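Local coordinates for CBIX (Paracoccus pantotrophus, PDB 4CCS), which probably catalyses the last step of siroheme biosynthesis in denitrifying bacteria, the insertion of iron into sirohydrochlorin, as a chelatase of the CbiX family, at residues Ala53-Thr66 with Gly82-Asp95. Numbering follows the deposited sequence.
Sequences ADDETLIYPLFMAT and GAPKARILPPFGSD
Asp95 OD2 is gripped by two hydroxyls, those of Tyr60 and of Ser222 in helix 215-226. Tyr60 OH donates to it over 2.8 Å, meeting it on the anti side, 24° out of the carboxylate plane, which is turned 59° from the ring. With CG anti to the backbone N (chi1 -176°), Tyr60 extends along the second segment, so that its hydroxyl also lies beside Phe92 CA. The other oxygen, Asp95 OD1, caps Gly97 N ahead of helix 98-113. Between the strands the pairing is parallel: Ile59 N donates to Arg87 O (2.8 Å) and Ile59 O receives Leu89 N (2.8 Å). Beyond them the chains stay joined, Phe92 N donating to Pro61 O at 3.0 Å and Gly93 N to Phe63 O at 2.9 Å. Met64 curls back to set SD 4.1 Å from Phe92 CD2, an oblique Met-aromatic contact, while Leu62 CD2 touches CD1 of that ring. At the far end Lys85 N reaches Asp55 OD1 (2.8 Å) from above the carboxylate plane. Strands 57-61 and 87-88 belong to one beta-alpha-beta unit, with helix 68-80 as the crossover. The paired hydroxyls would probably stabilise a negative charge on the buried Asp95, linking strand 57-61 and the chain beyond edge strand 87-88 to helix 215-226.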
loop_
_atom_site.group_PDB
_atom_site.type_symbol
_atom_site.label_atom_id
_atom_site.label_comp_id
_atom_site.label_asym_id
_atom_site.label_seq_id
_atom_site.Cartn_x
_atom_site.Cartn_y
_atom_site.Cartn_z
ATOM N N ALA A 53 -21.424 2.094 6.817
ATOM C CA ALA A 53 -21.465 2.956 5.636
ATOM C C ALA A 53 -22.887 3.165 5.136
ATOM O O ALA A 53 -23.734 2.284 5.272
ATOM C CB ALA A 53 -20.614 2.358 4.524
ATOM N N ASP A 54 -23.127 4.329 4.521
ATOM C CA ASP A 54 -24.399 4.697 3.902
ATOM C C ASP A 54 -24.128 5.381 2.556
ATOM O O ASP A 54 -22.964 5.493 2.155
ATOM C CB ASP A 54 -25.276 5.553 4.843
ATOM C CG ASP A 54 -24.620 6.777 5.456
ATOM O OD1 ASP A 54 -23.787 7.421 4.769
ATOM O OD2 ASP A 54 -24.977 7.126 6.601
ATOM N N ASP A 55 -25.189 5.830 1.860
ATOM C CA ASP A 55 -25.102 6.483 0.553
ATOM C C ASP A 55 -24.260 7.769 0.523
ATOM O O ASP A 55 -23.800 8.150 -0.552
ATOM C CB ASP A 55 -26.512 6.741 -0.015
ATOM C CG ASP A 55 -27.154 5.507 -0.626
ATOM O OD1 ASP A 55 -26.409 4.585 -1.027
ATOM O OD2 ASP A 55 -28.399 5.479 -0.731
ATOM N N GLU A 56 -24.039 8.421 1.681
ATOM C CA GLU A 56 -23.223 9.639 1.744
ATOM C C GLU A 56 -21.817 9.393 2.327
ATOM O O GLU A 56 -21.113 10.348 2.663
ATOM C CB GLU A 56 -23.969 10.770 2.483
ATOM C CG GLU A 56 -24.980 11.503 1.609
ATOM C CD GLU A 56 -24.417 12.629 0.757
ATOM O OE1 GLU A 56 -23.688 12.339 -0.219
ATOM O OE2 GLU A 56 -24.719 13.807 1.061
ATOM N N THR A 57 -21.398 8.118 2.425
ATOM C CA THR A 57 -20.072 7.763 2.956
ATOM C C THR A 57 -19.041 7.718 1.821
ATOM O O THR A 57 -19.356 7.246 0.725
ATOM C CB THR A 57 -20.127 6.420 3.748
ATOM O OG1 THR A 57 -21.118 6.501 4.776
ATOM C CG2 THR A 57 -18.787 6.036 4.385
ATOM N N LEU A 58 -17.817 8.207 2.090
ATOM C CA LEU A 58 -16.696 8.119 1.151
ATOM C C LEU A 58 -15.840 6.916 1.589
ATOM O O LEU A 58 -15.601 6.738 2.778
ATOM C CB LEU A 58 -15.825 9.393 1.148
ATOM C CG LEU A 58 -16.478 10.750 0.797
ATOM C CD1 LEU A 58 -15.408 11.801 0.590
ATOM C CD2 LEU A 58 -17.316 10.664 -0.460
ATOM N N ILE A 59 -15.395 6.098 0.637
ATOM C CA ILE A 59 -14.564 4.924 0.910
ATOM C C ILE A 59 -13.138 5.168 0.419
ATOM O O ILE A 59 -12.949 5.406 -0.778
ATOM C CB ILE A 59 -15.182 3.635 0.264
ATOM C CG1 ILE A 59 -16.688 3.411 0.653
ATOM C CG2 ILE A 59 -14.330 2.390 0.548
ATOM C CD1 ILE A 59 -17.047 3.299 2.218
ATOM N N TYR A 60 -12.139 5.110 1.325
ATOM C CA TYR A 60 -10.732 5.198 0.916
ATOM C C TYR A 60 -10.187 3.751 0.954
ATOM O O TYR A 60 -9.929 3.225 2.039
ATOM C CB TYR A 60 -9.888 6.137 1.795
ATOM C CG TYR A 60 -8.457 6.285 1.308
ATOM C CD1 TYR A 60 -7.458 5.411 1.735
ATOM C CD2 TYR A 60 -8.101 7.299 0.420
ATOM C CE1 TYR A 60 -6.145 5.532 1.279
ATOM C CE2 TYR A 60 -6.787 7.436 -0.033
ATOM C CZ TYR A 60 -5.815 6.541 0.390
ATOM O OH TYR A 60 -4.514 6.689 -0.034
ATOM N N PRO A 61 -10.051 3.107 -0.213
ATOM C CA PRO A 61 -9.567 1.722 -0.243
ATOM C C PRO A 61 -8.040 1.621 -0.162
ATOM O O PRO A 61 -7.326 2.238 -0.959
ATOM C CB PRO A 61 -10.122 1.172 -1.560
ATOM C CG PRO A 61 -10.376 2.379 -2.433
ATOM C CD PRO A 61 -10.322 3.623 -1.577
ATOM N N LEU A 62 -7.534 0.807 0.783
ATOM C CA LEU A 62 -6.087 0.557 0.904
ATOM C C LEU A 62 -5.648 -0.511 -0.121
ATOM O O LEU A 62 -5.033 -1.517 0.240
ATOM C CB LEU A 62 -5.722 0.120 2.338
ATOM C CG LEU A 62 -5.832 1.167 3.451
ATOM C CD1 LEU A 62 -5.521 0.534 4.812
ATOM C CD2 LEU A 62 -4.874 2.339 3.218
ATOM N N PHE A 63 -6.021 -0.323 -1.390
ATOM C CA PHE A 63 -5.699 -1.273 -2.461
ATOM C C PHE A 63 -4.535 -0.725 -3.288
ATOM O O PHE A 63 -4.319 0.487 -3.284
ATOM C CB PHE A 63 -6.932 -1.568 -3.333
ATOM C CG PHE A 63 -8.209 -1.994 -2.622
ATOM C CD1 PHE A 63 -8.181 -2.455 -1.306
ATOM C CD2 PHE A 63 -9.431 -1.994 -3.294
ATOM C CE1 PHE A 63 -9.358 -2.858 -0.658
ATOM C CE2 PHE A 63 -10.607 -2.389 -2.644
ATOM C CZ PHE A 63 -10.563 -2.822 -1.333
ATOM N N MET A 64 -3.777 -1.609 -3.974
ATOM C CA MET A 64 -2.605 -1.194 -4.764
ATOM C C MET A 64 -2.932 -0.677 -6.169
ATOM O O MET A 64 -2.099 -0.001 -6.779
ATOM C CB MET A 64 -1.551 -2.322 -4.840
ATOM C CG MET A 64 -1.012 -2.778 -3.478
ATOM S SD MET A 64 -0.660 -1.486 -2.249
ATOM C CE MET A 64 0.701 -0.605 -3.017
ATOM N N ALA A 65 -4.108 -1.021 -6.698
ATOM C CA ALA A 65 -4.550 -0.577 -8.031
ATOM C C ALA A 65 -6.065 -0.653 -8.145
ATOM O O ALA A 65 -6.729 -1.179 -7.250
ATOM C CB ALA A 65 -3.900 -1.433 -9.125
ATOM N N THR A 66 -6.602 -0.089 -9.237
ATOM C CA THR A 66 -8.014 -0.117 -9.608
ATOM C C THR A 66 -8.200 -1.437 -10.398
ATOM O O THR A 66 -7.233 -1.942 -10.970
ATOM C CB THR A 66 -8.323 1.165 -10.421
ATOM O OG1 THR A 66 -8.078 2.303 -9.591
ATOM C CG2 THR A 66 -9.753 1.227 -10.947
ATOM N N GLY A 82 -26.462 -1.705 2.266
ATOM C CA GLY A 82 -27.367 -0.559 2.340
ATOM C C GLY A 82 -26.733 0.739 1.834
ATOM O O GLY A 82 -27.310 1.810 2.044
ATOM N N ALA A 83 -25.568 0.647 1.149
ATOM C CA ALA A 83 -24.834 1.806 0.625
ATOM C C ALA A 83 -24.470 1.711 -0.889
ATOM O O ALA A 83 -23.273 1.738 -1.210
ATOM C CB ALA A 83 -23.581 2.032 1.461
ATOM N N PRO A 84 -25.476 1.639 -1.825
ATOM C CA PRO A 84 -25.150 1.565 -3.260
ATOM C C PRO A 84 -24.516 2.830 -3.838
ATOM O O PRO A 84 -23.694 2.726 -4.748
ATOM C CB PRO A 84 -26.502 1.260 -3.923
ATOM C CG PRO A 84 -27.514 1.713 -2.947
ATOM C CD PRO A 84 -26.918 1.379 -1.620
ATOM N N LYS A 85 -24.898 4.011 -3.321
ATOM C CA LYS A 85 -24.385 5.299 -3.790
ATOM C C LYS A 85 -23.126 5.779 -3.047
ATOM O O LYS A 85 -22.704 6.918 -3.262
ATOM C CB LYS A 85 -25.490 6.370 -3.771
ATOM C CG LYS A 85 -26.427 6.288 -4.972
ATOM C CD LYS A 85 -27.574 7.290 -4.877
ATOM C CE LYS A 85 -28.511 7.209 -6.060
ATOM N NZ LYS A 85 -29.313 5.951 -6.068
ATOM N N ALA A 86 -22.514 4.914 -2.198
ATOM C CA ALA A 86 -21.284 5.256 -1.477
ATOM C C ALA A 86 -20.135 5.428 -2.483
ATOM O O ALA A 86 -19.899 4.556 -3.324
ATOM C CB ALA A 86 -20.946 4.188 -0.444
ATOM N N ARG A 87 -19.483 6.591 -2.430
ATOM C CA ARG A 87 -18.405 6.975 -3.329
ATOM C C ARG A 87 -17.077 6.317 -2.952
ATOM O O ARG A 87 -16.626 6.441 -1.817
ATOM C CB ARG A 87 -18.279 8.505 -3.351
ATOM C CG ARG A 87 -17.306 9.061 -4.385
ATOM C CD ARG A 87 -17.275 10.576 -4.315
ATOM N NE ARG A 87 -16.132 11.133 -5.036
ATOM C CZ ARG A 87 -15.725 12.394 -4.933
ATOM N NH1 ARG A 87 -16.362 13.242 -4.134
ATOM N NH2 ARG A 87 -14.672 12.815 -5.621
ATOM N N ILE A 88 -16.443 5.646 -3.925
ATOM C CA ILE A 88 -15.143 4.995 -3.733
ATOM C C ILE A 88 -14.042 5.902 -4.289
ATOM O O ILE A 88 -14.007 6.187 -5.489
ATOM C CB ILE A 88 -15.102 3.559 -4.332
ATOM C CG1 ILE A 88 -16.221 2.671 -3.731
ATOM C CG2 ILE A 88 -13.713 2.928 -4.122
ATOM C CD1 ILE A 88 -16.588 1.454 -4.558
ATOM N N LEU A 89 -13.150 6.348 -3.416
ATOM C CA LEU A 89 -12.039 7.218 -3.784
ATOM C C LEU A 89 -10.925 6.424 -4.508
ATOM O O LEU A 89 -10.959 5.183 -4.463
ATOM C CB LEU A 89 -11.464 7.920 -2.533
ATOM C CG LEU A 89 -12.434 8.704 -1.633
ATOM C CD1 LEU A 89 -11.684 9.457 -0.568
ATOM C CD2 LEU A 89 -13.349 9.630 -2.441
ATOM N N PRO A 90 -9.941 7.123 -5.163
ATOM C CA PRO A 90 -8.807 6.420 -5.770
ATOM C C PRO A 90 -8.051 5.660 -4.668
ATOM O O PRO A 90 -7.939 6.160 -3.542
ATOM C CB PRO A 90 -7.957 7.557 -6.341
ATOM C CG PRO A 90 -8.957 8.571 -6.742
ATOM C CD PRO A 90 -10.044 8.505 -5.701
ATOM N N PRO A 91 -7.573 4.447 -4.968
ATOM C CA PRO A 91 -6.896 3.633 -3.954
ATOM C C PRO A 91 -5.517 4.147 -3.524
ATOM O O PRO A 91 -4.890 4.937 -4.235
ATOM C CB PRO A 91 -6.808 2.263 -4.623
ATOM C CG PRO A 91 -6.702 2.573 -6.064
ATOM C CD PRO A 91 -7.635 3.739 -6.263
ATOM N N PHE A 92 -5.035 3.653 -2.364
ATOM C CA PHE A 92 -3.720 3.929 -1.776
ATOM C C PHE A 92 -2.600 3.856 -2.836
ATOM O O PHE A 92 -1.743 4.743 -2.880
ATOM C CB PHE A 92 -3.435 2.908 -0.635
ATOM C CG PHE A 92 -2.056 2.991 -0.011
ATOM C CD1 PHE A 92 -1.805 3.847 1.050
ATOM C CD2 PHE A 92 -1.004 2.219 -0.497
ATOM C CE1 PHE A 92 -0.523 3.924 1.625
ATOM C CE2 PHE A 92 0.277 2.317 0.060
ATOM C CZ PHE A 92 0.507 3.169 1.116
ATOM N N GLY A 93 -2.613 2.810 -3.685
ATOM C CA GLY A 93 -1.573 2.615 -4.707
ATOM C C GLY A 93 -1.500 3.744 -5.751
ATOM O O GLY A 93 -0.415 4.013 -6.270
ATOM N N SER A 94 -2.641 4.398 -6.036
ATOM C CA SER A 94 -2.707 5.491 -7.016
ATOM C C SER A 94 -2.669 6.865 -6.350
ATOM O O SER A 94 -2.847 7.885 -7.021
ATOM C CB SER A 94 -3.950 5.345 -7.891
ATOM O OG SER A 94 -5.124 5.586 -7.136
ATOM N N ASP A 95 -2.427 6.909 -5.029
ATOM C CA ASP A 95 -2.374 8.173 -4.307
ATOM C C ASP A 95 -1.264 9.089 -4.862
ATOM O O ASP A 95 -0.142 8.619 -5.045
ATOM C CB ASP A 95 -2.196 7.947 -2.804
ATOM C CG ASP A 95 -2.596 9.160 -1.996
ATOM O OD1 ASP A 95 -1.896 10.185 -2.092
ATOM O OD2 ASP A 95 -3.612 9.072 -1.246
HETATM O O HOH W 1 -7.653 5.686 -9.376
#